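Local coordinates for penicillin-binding protein activator LpoB (Escherichia coli, PDB 4Q6Z) that probably regulates peptidoglycan synthesis as an outer-membrane lipoprotein that interacts with penicillin-binding protein 1B and is probably needed for its function, at residues 24-29 with 56-61. Residues are numbered along the deposited sequence; the frame is centred on the assembly and turned at random.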
# COMPACT_ATOMS: atom_id res chain seq x y z
N SER A 24 11.42 -6.30 4.92
CA SER A 24 10.56 -7.16 4.12
C SER A 24 10.29 -6.56 2.76
O SER A 24 10.31 -5.35 2.56
CB SER A 24 9.23 -7.42 4.81
OG SER A 24 9.43 -8.14 6.00
N VAL A 25 10.03 -7.45 1.81
CA VAL A 25 9.67 -7.02 0.49
C VAL A 25 8.21 -6.77 0.54
O VAL A 25 7.47 -7.56 1.08
CB VAL A 25 9.96 -8.10 -0.55
CG1 VAL A 25 9.49 -7.63 -1.92
CG2 VAL A 25 11.45 -8.44 -0.55
N LEU A 26 7.81 -5.68 -0.07
CA LEU A 26 6.50 -5.11 0.13
C LEU A 26 5.89 -4.83 -1.24
O LEU A 26 6.38 -3.99 -2.00
CB LEU A 26 6.70 -3.81 0.89
CG LEU A 26 5.52 -3.28 1.66
CD1 LEU A 26 5.40 -4.11 2.91
CD2 LEU A 26 5.74 -1.82 1.99
N LEU A 27 4.81 -5.54 -1.57
CA LEU A 27 3.98 -5.16 -2.72
C LEU A 27 3.03 -4.00 -2.30
O LEU A 27 2.10 -4.17 -1.49
CB LEU A 27 3.24 -6.38 -3.30
CG LEU A 27 2.25 -6.19 -4.48
CD1 LEU A 27 2.92 -5.52 -5.65
CD2 LEU A 27 1.62 -7.49 -4.96
N VAL A 28 3.30 -2.80 -2.81
CA VAL A 28 2.58 -1.59 -2.36
C VAL A 28 1.42 -1.30 -3.31
O VAL A 28 1.64 -0.83 -4.42
CB VAL A 28 3.48 -0.35 -2.32
CG1 VAL A 28 2.67 0.87 -1.89
CG2 VAL A 28 4.68 -0.55 -1.41
N ASP A 29 0.19 -1.54 -2.86
CA ASP A 29 -1.02 -1.31 -3.64
C ASP A 29 -1.33 0.18 -3.80
O ASP A 29 -0.99 0.99 -2.93
CB ASP A 29 -2.20 -2.01 -2.97
CG ASP A 29 -3.50 -1.83 -3.73
OD1 ASP A 29 -3.48 -1.71 -4.97
OD2 ASP A 29 -4.57 -1.78 -3.08
N GLY A 56 15.24 2.76 3.45
CA GLY A 56 15.66 1.46 2.94
C GLY A 56 15.21 0.34 3.85
O GLY A 56 15.78 -0.75 3.89
N LYS A 57 14.15 0.62 4.59
CA LYS A 57 13.66 -0.27 5.64
C LYS A 57 12.57 -1.18 5.08
O LYS A 57 12.11 -2.11 5.74
CB LYS A 57 13.13 0.54 6.82
CG LYS A 57 12.03 1.51 6.40
CD LYS A 57 12.04 2.84 7.15
CE LYS A 57 10.73 3.58 6.89
NZ LYS A 57 10.74 4.93 7.51
N PHE A 58 12.15 -0.90 3.85
CA PHE A 58 11.40 -1.87 3.06
C PHE A 58 11.91 -1.89 1.63
O PHE A 58 12.16 -0.85 1.02
CB PHE A 58 9.92 -1.53 3.02
CG PHE A 58 9.18 -1.86 4.29
CD1 PHE A 58 9.03 -3.16 4.71
CD2 PHE A 58 8.62 -0.84 5.06
CE1 PHE A 58 8.34 -3.46 5.86
CE2 PHE A 58 7.93 -1.13 6.21
CZ PHE A 58 7.80 -2.44 6.61
N THR A 59 12.02 -3.09 1.09
CA THR A 59 12.10 -3.30 -0.35
C THR A 59 10.72 -3.36 -1.03
O THR A 59 9.83 -4.04 -0.53
CB THR A 59 12.83 -4.62 -0.58
OG1 THR A 59 13.72 -4.87 0.51
CG2 THR A 59 13.59 -4.61 -1.88
N LEU A 60 10.53 -2.64 -2.14
CA LEU A 60 9.22 -2.59 -2.82
C LEU A 60 9.28 -3.30 -4.15
O LEU A 60 10.25 -3.24 -4.88
CB LEU A 60 8.71 -1.15 -3.07
CG LEU A 60 9.10 -0.05 -2.07
CD1 LEU A 60 8.63 1.31 -2.57
CD2 LEU A 60 8.55 -0.32 -0.68
N VAL A 61 8.20 -3.96 -4.51
CA VAL A 61 8.11 -4.50 -5.85
C VAL A 61 8.04 -3.32 -6.83
O VAL A 61 7.17 -2.46 -6.72
CB VAL A 61 6.89 -5.40 -5.99
CG1 VAL A 61 6.71 -5.85 -7.43
CG2 VAL A 61 6.99 -6.60 -5.06
O HOH W 1 4.27 -2.75 -6.16
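L26 and T59 meet where the short strand 59-60 pairs in parallel with strand 25-35, closing a beta-alpha-beta unit through helix 41-53 at one edge of the mixed sheet in the LpoB C-terminal domain. Three backbone hydrogen bonds tie 24-29 to 56-61. L26 uses both its polar backbone atoms: L26 N donates to T59 O (2.6 Å), and V61 N reaches L26 O at 3.1 Å from above the carbonyl plane. The third, T59 N to S24 O, is weak.

The apolar contacts fall on two faces of the sheet. With helix 41-53, where L52 touches all three, L26, V28 and L60 form one cluster; L60 CD2 lies 3.9 Å from V28 CG2 and 4.2 Å from L26 CD2. On the face of V25 and T59, V25 CG2 rests against T59 CB, and V61 fits between V25 and L27, its CB 4.0 Å from L27 CD1.

F58, its CG anti to the carbonyl carbon (chi1 -75°), brings one ring face under L26 CD2, off-centre toward the rim. An alanine in place of F58 would probably leave a gap between L26 CD2 and M14 and L15 of helix 3-15, which also pack on F58. At the ring's edge, in its plane, S24 O sits 3.3 Å from F58 CD1.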